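Side-chain contacts in alpha-L-arabinosidase (Xanthomonas axonopodis pv. citri, PDB 6D25), which probably cleaves alpha-L-arabinofuranosyl side chains from arabinoxylans, as a family GH51 arabinofuranosidase able to cope with internally di-substituted units: residues D81-L86 with E144-Q149; I94-G99 with H137-F142; E202-G207 with Y246-V251. One frame throughout, in Å; residues are numbered along the deposited sequence.

Contact 1: residues D81-L86 with E144-Q149; sequences DVVAAL and ELLGTQ
Val83 and Leu146 mark the closest backbone approach, their CA atoms 6.7 Å apart, where a turn within helix 80-88 meets the C-terminal end of helix 136-146. Both helices belong to the outer layer of a (beta/alpha)8 barrel: one precedes strand 93-96, and the other joins that strand to strand 149-154. The side chains that meet are all aliphatic. Leu146 carries most of the seam, because the fork of its side chain divides between two residues one helical turn apart. Its CD2 branch lies against Val83, reaching the carbonyl oxygen O of Val83 at 3.8 Å as well as that residue's methyl CG1 at 4.1 Å, while CD1 turns to Leu86. Leu145 comes in from beside it. An extended chi1 (-175°) together with chi2 near 63° lays its CD2 across the valine at about a right angle, 4.0 Å from Val83 CG2 and nearly as near to CG1. A beta-branched valine suits this place, since its two short methyls meet the leucines at close helix spacing. Leu86 is more deeply buried, and Phe142 and Ile94 extend the same apolar layer toward the barrel wall. On another side of helix 80-88, strand 388-391 covers Val82 and Ala85. Just past the leucines, Gly147 ends its helix in a Schellman motif, and its positive phi of 72°, easy for a residue without a side chain, swings the chain toward the next strand. At the Leu86 end of the seam, Leu86 CD1 rests 4.1 Å from Leu146 CD1.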
loop_
_atom_site.group_PDB
_atom_site.type_symbol
_atom_site.label_atom_id
_atom_site.label_comp_id
_atom_site.label_asym_id
_atom_site.label_seq_id
_atom_site.Cartn_x
_atom_site.Cartn_y
_atom_site.Cartn_z
ATOM N N ASP A 81 -33.384 -1.655 -27.277
ATOM C CA ASP A 81 -34.304 -0.626 -26.773
ATOM C C ASP A 81 -33.517 0.389 -25.929
ATOM O O ASP A 81 -33.711 1.617 -26.082
ATOM C CB ASP A 81 -35.506 -1.233 -26.042
ATOM C CG ASP A 81 -35.214 -2.264 -24.937
ATOM O OD1 ASP A 81 -34.037 -2.504 -24.621
ATOM O OD2 ASP A 81 -36.202 -2.902 -24.448
ATOM N N VAL A 82 -32.618 -0.096 -25.079
ATOM C CA VAL A 82 -31.841 0.769 -24.200
ATOM C C VAL A 82 -30.839 1.580 -25.025
ATOM O O VAL A 82 -30.625 2.761 -24.769
ATOM C CB VAL A 82 -31.156 -0.054 -23.092
ATOM C CG1 VAL A 82 -30.090 0.750 -22.366
ATOM C CG2 VAL A 82 -32.172 -0.590 -22.107
ATOM N N VAL A 83 -30.192 0.938 -25.993
ATOM C CA VAL A 83 -29.254 1.624 -26.858
ATOM C C VAL A 83 -29.948 2.821 -27.528
ATOM O O VAL A 83 -29.411 3.940 -27.516
ATOM C CB VAL A 83 -28.628 0.671 -27.905
ATOM C CG1 VAL A 83 -27.885 1.422 -28.995
ATOM C CG2 VAL A 83 -27.710 -0.324 -27.224
ATOM N N ALA A 84 -31.132 2.589 -28.105
ATOM C CA ALA A 84 -31.807 3.642 -28.830
ATOM C C ALA A 84 -32.187 4.786 -27.870
ATOM O O ALA A 84 -32.046 5.992 -28.191
ATOM C CB ALA A 84 -32.991 3.065 -29.550
ATOM N N ALA A 85 -32.673 4.429 -26.692
ATOM C CA ALA A 85 -33.124 5.440 -25.741
ATOM C C ALA A 85 -31.949 6.305 -25.248
ATOM O O ALA A 85 -32.072 7.519 -25.088
ATOM C CB ALA A 85 -33.848 4.769 -24.613
ATOM N N LEU A 86 -30.803 5.696 -25.004
ATOM C CA LEU A 86 -29.666 6.456 -24.512
ATOM C C LEU A 86 -29.072 7.314 -25.639
ATOM O O LEU A 86 -28.656 8.461 -25.403
ATOM C CB LEU A 86 -28.615 5.507 -23.928
ATOM C CG LEU A 86 -29.071 4.761 -22.666
ATOM C CD1 LEU A 86 -28.026 3.748 -22.267
ATOM C CD2 LEU A 86 -29.336 5.739 -21.515
ATOM N N GLU A 144 -18.671 3.055 -27.733
ATOM C CA GLU A 144 -18.538 3.422 -29.141
ATOM C C GLU A 144 -19.884 3.294 -29.856
ATOM O O GLU A 144 -20.192 4.142 -30.685
ATOM C CB GLU A 144 -17.457 2.604 -29.845
ATOM C CG GLU A 144 -16.075 3.017 -29.387
ATOM C CD GLU A 144 -14.928 2.648 -30.284
ATOM O OE1 GLU A 144 -15.157 1.842 -31.255
ATOM O OE2 GLU A 144 -13.798 3.116 -29.999
ATOM N N LEU A 145 -20.682 2.274 -29.518
ATOM C CA LEU A 145 -21.984 2.116 -30.149
ATOM C C LEU A 145 -22.870 3.330 -29.829
ATOM O O LEU A 145 -23.626 3.759 -30.668
ATOM C CB LEU A 145 -22.637 0.820 -29.652
ATOM C CG LEU A 145 -23.966 0.429 -30.314
ATOM C CD1 LEU A 145 -23.805 0.162 -31.806
ATOM C CD2 LEU A 145 -24.541 -0.811 -29.666
ATOM N N LEU A 146 -22.798 3.853 -28.599
ATOM C CA LEU A 146 -23.588 5.021 -28.213
ATOM C C LEU A 146 -22.983 6.315 -28.749
ATOM O O LEU A 146 -23.658 7.325 -28.675
ATOM C CB LEU A 146 -23.662 5.171 -26.693
ATOM C CG LEU A 146 -24.443 4.094 -25.918
ATOM C CD1 LEU A 146 -24.594 4.473 -24.462
ATOM C CD2 LEU A 146 -25.787 3.805 -26.480
ATOM N N GLY A 147 -21.713 6.324 -29.148
ATOM C CA GLY A 147 -21.004 7.564 -29.468
ATOM C C GLY A 147 -20.701 8.372 -28.211
ATOM O O GLY A 147 -20.608 9.602 -28.291
ATOM N N THR A 148 -20.513 7.717 -27.063
ATOM C CA THR A 148 -20.264 8.397 -25.764
ATOM C C THR A 148 -18.812 8.179 -25.312
ATOM O O THR A 148 -18.075 7.344 -25.886
ATOM C CB THR A 148 -21.270 7.920 -24.703
ATOM O OG1 THR A 148 -21.289 8.897 -23.659
ATOM C CG2 THR A 148 -20.923 6.564 -24.108
ATOM N N GLN A 149 -18.398 8.942 -24.309
ATOM C CA GLN A 149 -17.046 8.831 -23.756
ATOM C C GLN A 149 -17.036 7.850 -22.579
ATOM O O GLN A 149 -17.985 7.795 -21.794
ATOM C CB GLN A 149 -16.529 10.206 -23.335
ATOM C CG GLN A 149 -16.220 11.125 -24.519
ATOM C CD GLN A 149 -15.664 12.449 -24.030
ATOM O OE1 GLN A 149 -16.165 13.047 -23.077
ATOM N NE2 GLN A 149 -14.557 12.877 -24.606
#

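Contact 2: residues I94-G99 with H137-F142; sequences IRWPGG and HEFMDF
Helix 136-146 turns Phe139 and Phe142, one turn apart, toward Trp96 and Ile94 of strand 94-96, which runs almost exactly antiparallel to the helix (174°) with the two axes 10.7 Å apart. This is the helix-on-strand packing of a beta-alpha-beta crossover in the barrel wall. Phe139 comes first along the helix and does most of the work. Its CG points anti to the backbone N (chi1 174°), sending the ring toward the strand and over Trp96. The pair forms an offset stack, with the five-membered ring of Trp96 and the phenyl centroid 4.2 Å apart and the planes only 10° from parallel. Because the side chains run past each other in opposite directions, each ring also receives the other's methylene: Trp96 CB sits over the phenyl face, 3.6 Å from its centroid, and Phe139 CB lies equally close to the centroid of the indole six-membered ring. Pro97 CB, beyond a cis peptide, lies over the rim of the opposite indole face. At the phenyl edge, CZ of Phe139 approaches O of Ile94 at 3.5 Å. One turn on, Phe142 CE2 meets Ile94 CD1 at 3.8 Å, its ring also touching Val83 and Leu86. Aromatic side chains, with Ile94, thus span the distance between sheet and helix, and Trp96 NE1 is hydrogen-bonded to His55 NE2. The contact depends on shape and dispersion, with stacking and that one bond limiting rotation of the indole.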
loop_
_atom_site.group_PDB
_atom_site.type_symbol
_atom_site.label_atom_id
_atom_site.label_comp_id
_atom_site.label_asym_id
_atom_site.label_seq_id
_atom_site.Cartn_x
_atom_site.Cartn_y
_atom_site.Cartn_z
ATOM N N ILE A 94 -20.200 7.746 -19.689
ATOM C CA ILE A 94 -20.669 6.793 -18.695
ATOM C C ILE A 94 -19.486 6.399 -17.812
ATOM O O ILE A 94 -18.441 5.951 -18.339
ATOM C CB ILE A 94 -21.271 5.530 -19.337
ATOM C CG1 ILE A 94 -22.418 5.857 -20.292
ATOM C CG2 ILE A 94 -21.707 4.557 -18.232
ATOM C CD1 ILE A 94 -22.916 4.651 -21.088
ATOM N N ARG A 95 -19.683 6.510 -16.507
ATOM C CA ARG A 95 -18.712 6.023 -15.514
ATOM C C ARG A 95 -18.989 4.550 -15.210
ATOM O O ARG A 95 -20.140 4.174 -14.964
ATOM C CB ARG A 95 -18.767 6.837 -14.218
ATOM C CG ARG A 95 -17.717 6.337 -13.235
ATOM C CD ARG A 95 -17.287 7.110 -11.992
ATOM N NE ARG A 95 -18.324 7.309 -11.071
ATOM C CZ ARG A 95 -18.259 7.222 -9.735
ATOM N NH1 ARG A 95 -17.198 6.772 -9.044
ATOM N NH2 ARG A 95 -19.354 7.573 -9.098
ATOM N N TRP A 96 -17.949 3.733 -15.253
ATOM C CA TRP A 96 -18.027 2.298 -15.080
ATOM C C TRP A 96 -16.683 1.788 -14.564
ATOM O O TRP A 96 -15.663 2.352 -14.961
ATOM C CB TRP A 96 -18.414 1.659 -16.428
ATOM C CG TRP A 96 -18.301 0.174 -16.512
ATOM C CD1 TRP A 96 -19.303 -0.727 -16.288
ATOM C CD2 TRP A 96 -17.157 -0.603 -16.897
ATOM N NE1 TRP A 96 -18.848 -2.001 -16.495
ATOM C CE2 TRP A 96 -17.545 -1.959 -16.857
ATOM C CE3 TRP A 96 -15.842 -0.299 -17.249
ATOM C CZ2 TRP A 96 -16.666 -2.997 -17.138
ATOM C CZ3 TRP A 96 -14.969 -1.326 -17.562
ATOM C CH2 TRP A 96 -15.367 -2.659 -17.474
ATOM N N PRO A 97 -16.616 0.744 -13.727
ATOM C CA PRO A 97 -17.724 -0.098 -13.258
ATOM C C PRO A 97 -18.212 0.188 -11.828
ATOM O O PRO A 97 -18.944 -0.617 -11.232
ATOM C CB PRO A 97 -17.099 -1.494 -13.313
ATOM C CG PRO A 97 -15.673 -1.245 -12.876
ATOM C CD PRO A 97 -15.343 0.078 -13.519
ATOM N N GLY A 98 -17.877 1.342 -11.272
ATOM C CA GLY A 98 -18.379 1.741 -9.978
ATOM C C GLY A 98 -17.898 3.133 -9.625
ATOM O O GLY A 98 -17.320 3.777 -10.484
ATOM N N GLY A 99 -18.185 3.638 -8.413
ATOM C CA GLY A 99 -18.939 2.925 -7.403
ATOM C C GLY A 99 -18.067 2.043 -6.538
ATOM O O GLY A 99 -16.903 1.769 -6.869
ATOM N N HIS A 137 -14.021 -5.095 -22.864
ATOM C CA HIS A 137 -14.366 -4.974 -24.260
ATOM C C HIS A 137 -15.856 -4.649 -24.411
ATOM O O HIS A 137 -16.234 -3.852 -25.296
ATOM C CB HIS A 137 -14.031 -6.249 -25.041
ATOM C CG HIS A 137 -12.575 -6.414 -25.276
ATOM N ND1 HIS A 137 -12.033 -6.436 -26.527
ATOM C CD2 HIS A 137 -11.556 -6.584 -24.406
ATOM C CE1 HIS A 137 -10.742 -6.624 -26.430
ATOM N NE2 HIS A 137 -10.396 -6.693 -25.149
ATOM N N GLU A 138 -16.691 -5.284 -23.580
ATOM C CA GLU A 138 -18.110 -5.113 -23.763
ATOM C C GLU A 138 -18.486 -3.679 -23.390
ATOM O O GLU A 138 -19.287 -3.049 -24.103
ATOM C CB GLU A 138 -18.883 -6.163 -22.941
ATOM C CG GLU A 138 -18.654 -7.582 -23.433
ATOM C CD GLU A 138 -17.330 -8.245 -23.062
ATOM O OE1 GLU A 138 -16.650 -7.782 -22.104
ATOM O OE2 GLU A 138 -16.997 -9.227 -23.724
ATOM N N PHE A 139 -17.916 -3.151 -22.283
ATOM C CA PHE A 139 -18.216 -1.770 -21.924
ATOM C C PHE A 139 -17.651 -0.797 -22.979
ATOM O O PHE A 139 -18.372 0.142 -23.443
ATOM C CB PHE A 139 -17.688 -1.403 -20.541
ATOM C CG PHE A 139 -17.857 0.050 -20.233
ATOM C CD1 PHE A 139 -19.120 0.585 -20.002
ATOM C CD2 PHE A 139 -16.782 0.915 -20.263
ATOM C CE1 PHE A 139 -19.290 1.936 -19.760
ATOM C CE2 PHE A 139 -16.959 2.273 -20.009
ATOM C CZ PHE A 139 -18.218 2.767 -19.763
ATOM N N MET A 140 -16.393 -0.969 -23.360
ATOM C CA MET A 140 -15.796 0.034 -24.234
ATOM C C MET A 140 -16.473 0.030 -25.610
ATOM O O MET A 140 -16.703 1.117 -26.199
ATOM C CB MET A 140 -14.281 -0.170 -24.365
ATOM C CG MET A 140 -13.537 0.089 -23.081
ATOM S SD MET A 140 -13.804 1.758 -22.388
ATOM C CE MET A 140 -12.873 2.691 -23.593
ATOM N N ASP A 141 -16.808 -1.135 -26.134
ATOM C CA ASP A 141 -17.495 -1.203 -27.422
ATOM C C ASP A 141 -18.924 -0.657 -27.275
ATOM O O ASP A 141 -19.465 -0.097 -28.229
ATOM C CB ASP A 141 -17.477 -2.623 -27.993
ATOM C CG ASP A 141 -16.107 -3.087 -28.465
ATOM O OD1 ASP A 141 -15.221 -2.221 -28.713
ATOM O OD2 ASP A 141 -15.933 -4.318 -28.551
ATOM N N PHE A 142 -19.522 -0.782 -26.122
ATOM C CA PHE A 142 -20.844 -0.152 -25.852
ATOM C C PHE A 142 -20.717 1.378 -25.926
ATOM O O PHE A 142 -21.589 2.026 -26.558
ATOM C CB PHE A 142 -21.370 -0.586 -24.485
ATOM C CG PHE A 142 -22.695 -0.002 -24.068
ATOM C CD1 PHE A 142 -23.852 -0.405 -24.697
ATOM C CD2 PHE A 142 -22.781 0.908 -23.024
ATOM C CE1 PHE A 142 -25.084 0.071 -24.288
ATOM C CE2 PHE A 142 -24.031 1.360 -22.592
ATOM C CZ PHE A 142 -25.165 0.967 -23.246
#

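Contact 3: residues E202-G207 with Y246-V251; sequences ELWGCG and YHWTEV
The indole edge of Trp204 points into the face of Trp248 where the loop after strand 196-199 of the (beta/alpha)8 barrel packs against helix 246-256. This edge-to-face pair is the tight part. An extended first torsion (chi1 -172°) carries the ring of Trp248 from its helix to the loop. The planes stand at 87°, the five-membered ring of Trp204 lying 4.7 Å, centroid to centroid, from the six-membered ring of Trp248. CD1 stands over that face, and Trp204 CB reaches CZ3 of Trp248 at 3.5 Å. Trp204 NE1 hydrogen-bonds to Gly240 O and Trp248 NE1 to Pro239 O, which helps fix both rings; tryptophan suits each place, being broad and able to anchor its nitrogen. Packing is looser beyond the pair: the side chain of Leu203 comes no nearer than CB, 4.4 Å from Trp248 CH2. Trp248 is buried, Trp204 partly exposed, as are Gly205 and Cys206, which do not touch 246-251; a disulfide ties Cys206 to Cys100. Glycine suits 205 and 207, where Trp204 CE3 and Leu203 CD2 take up the side-chain position. Within the type I turn from Glu202 to Gly205, Glu202 O takes both Gly205 N (2.9 Å) and, from the opposite face of its plane, Gly207 N (3.0 Å).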
loop_
_atom_site.group_PDB
_atom_site.type_symbol
_atom_site.label_atom_id
_atom_site.label_comp_id
_atom_site.label_asym_id
_atom_site.label_seq_id
_atom_site.Cartn_x
_atom_site.Cartn_y
_atom_site.Cartn_z
ATOM N N GLU A 202 -14.817 6.643 -3.452
ATOM C CA GLU A 202 -15.338 6.568 -2.061
ATOM C C GLU A 202 -14.234 6.015 -1.119
ATOM O O GLU A 202 -14.464 5.109 -0.312
ATOM C CB GLU A 202 -16.650 5.750 -2.000
ATOM C CG GLU A 202 -17.875 6.370 -2.734
ATOM C CD GLU A 202 -19.294 6.129 -2.147
ATOM O OE1 GLU A 202 -19.431 5.284 -1.205
ATOM O OE2 GLU A 202 -20.315 6.824 -2.614
ATOM N N LEU A 203 -13.031 6.594 -1.157
ATOM C CA LEU A 203 -11.907 6.056 -0.364
ATOM C C LEU A 203 -12.150 6.268 1.135
ATOM O O LEU A 203 -11.544 5.564 1.933
ATOM C CB LEU A 203 -10.597 6.713 -0.818
ATOM C CG LEU A 203 -10.137 6.359 -2.241
ATOM C CD1 LEU A 203 -8.719 6.796 -2.493
ATOM C CD2 LEU A 203 -10.241 4.887 -2.526
ATOM N N TRP A 204 -13.005 7.218 1.507
ATOM C CA TRP A 204 -13.387 7.460 2.909
ATOM C C TRP A 204 -14.296 6.333 3.416
ATOM O O TRP A 204 -14.508 6.253 4.610
ATOM C CB TRP A 204 -14.064 8.829 3.132
ATOM C CG TRP A 204 -14.848 9.297 1.958
ATOM C CD1 TRP A 204 -14.433 10.172 0.996
ATOM C CD2 TRP A 204 -16.157 8.848 1.562
ATOM N NE1 TRP A 204 -15.380 10.264 0.014
ATOM C CE2 TRP A 204 -16.448 9.468 0.341
ATOM C CE3 TRP A 204 -17.117 8.012 2.146
ATOM C CZ2 TRP A 204 -17.656 9.263 -0.322
ATOM C CZ3 TRP A 204 -18.292 7.771 1.477
ATOM C CH2 TRP A 204 -18.556 8.395 0.263
ATOM N N GLY A 205 -14.822 5.497 2.533
ATOM C CA GLY A 205 -15.810 4.464 2.897
ATOM C C GLY A 205 -15.447 3.113 2.288
ATOM O O GLY A 205 -14.430 2.528 2.646
ATOM N N CYS A 206 -16.238 2.666 1.311
ATOM C CA CYS A 206 -16.111 1.304 0.757
ATOM C C CYS A 206 -14.766 1.102 0.028
ATOM O O CYS A 206 -14.338 -0.032 -0.155
ATOM C CB CYS A 206 -17.328 0.947 -0.112
ATOM S SG CYS A 206 -17.495 2.046 -1.556
ATOM N N GLY A 207 -14.064 2.172 -0.347
ATOM C CA GLY A 207 -12.757 2.059 -0.992
ATOM C C GLY A 207 -11.587 1.901 -0.048
ATOM O O GLY A 207 -10.430 1.834 -0.549
ATOM N N TYR A 246 -15.589 19.127 4.262
ATOM C CA TYR A 246 -14.742 20.193 3.769
ATOM C C TYR A 246 -13.275 19.894 4.061
ATOM O O TYR A 246 -12.400 20.287 3.286
ATOM C CB TYR A 246 -15.206 21.543 4.335
ATOM C CG TYR A 246 -16.630 21.853 3.916
ATOM C CD1 TYR A 246 -16.988 21.821 2.571
ATOM C CD2 TYR A 246 -17.629 22.120 4.838
ATOM C CE1 TYR A 246 -18.285 22.072 2.153
ATOM C CE2 TYR A 246 -18.948 22.355 4.437
ATOM C CZ TYR A 246 -19.283 22.308 3.092
ATOM O OH TYR A 246 -20.580 22.532 2.657
ATOM N N HIS A 247 -13.009 19.202 5.167
ATOM C CA HIS A 247 -11.642 18.840 5.494
ATOM C C HIS A 247 -11.052 17.953 4.383
ATOM O O HIS A 247 -9.875 18.094 4.046
ATOM C CB HIS A 247 -11.576 18.180 6.870
ATOM C CG HIS A 247 -10.188 17.763 7.236
ATOM N ND1 HIS A 247 -9.187 18.676 7.520
ATOM C CD2 HIS A 247 -9.626 16.531 7.336
ATOM C CE1 HIS A 247 -8.094 17.989 7.872
ATOM N NE2 HIS A 247 -8.329 16.678 7.748
ATOM N N TRP A 248 -11.838 17.069 3.824
ATOM C CA TRP A 248 -11.371 16.207 2.756
ATOM C C TRP A 248 -10.922 17.044 1.545
ATOM O O TRP A 248 -9.802 16.873 1.020
ATOM C CB TRP A 248 -12.472 15.226 2.356
ATOM C CG TRP A 248 -11.986 14.181 1.399
ATOM C CD1 TRP A 248 -11.677 14.329 0.077
ATOM C CD2 TRP A 248 -11.620 12.840 1.751
ATOM N NE1 TRP A 248 -11.196 13.145 -0.418
ATOM C CE2 TRP A 248 -11.139 12.225 0.583
ATOM C CE3 TRP A 248 -11.648 12.111 2.942
ATOM C CZ2 TRP A 248 -10.705 10.897 0.572
ATOM C CZ3 TRP A 248 -11.208 10.806 2.936
ATOM C CH2 TRP A 248 -10.767 10.213 1.760
ATOM N N THR A 249 -11.776 17.981 1.120
ATOM C CA THR A 249 -11.414 18.836 -0.010
ATOM C C THR A 249 -10.144 19.643 0.285
ATOM O O THR A 249 -9.295 19.756 -0.563
ATOM C CB THR A 249 -12.566 19.805 -0.324
ATOM O OG1 THR A 249 -13.725 19.016 -0.543
ATOM C CG2 THR A 249 -12.296 20.659 -1.543
ATOM N N GLU A 250 -10.065 20.232 1.468
ATOM C CA GLU A 250 -8.933 21.033 1.873
ATOM C C GLU A 250 -7.629 20.216 1.718
ATOM O O GLU A 250 -6.642 20.706 1.145
ATOM C CB GLU A 250 -9.134 21.506 3.311
ATOM C CG GLU A 250 -7.928 22.164 3.911
ATOM C CD GLU A 250 -7.727 23.601 3.497
ATOM O OE1 GLU A 250 -8.714 24.274 3.158
ATOM O OE2 GLU A 250 -6.553 24.050 3.552
ATOM N N VAL A 251 -7.595 19.001 2.274
ATOM C CA VAL A 251 -6.353 18.243 2.260
ATOM C C VAL A 251 -6.071 17.733 0.853
ATOM O O VAL A 251 -4.919 17.788 0.423
ATOM C CB VAL A 251 -6.375 17.105 3.299
ATOM C CG1 VAL A 251 -5.157 16.211 3.169
ATOM C CG2 VAL A 251 -6.474 17.694 4.697
#

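In the fold
Contacts 1 and 2 share helix 136-146 and form one continuous apolar layer: Ile94 CD1 touches Leu146 CD1 at 3.8 Å, and Phe142 reaches back to Val83. Contact 2, nested along the chain inside the loop closed by contact 1, is fully buried between helix and barrel strand and relies on aromatic stacking. Contact 1, helix against helix and only partly buried, uses aliphatic side chains. Contact 3 shares none of these elements. Its centre is about 32 Å from that of contact 1, across the chain's centre. Joining a loop to a helix, it is buried at Leu203 and Trp248 but has one partly exposed indole, and its rings are perpendicular rather than stacked.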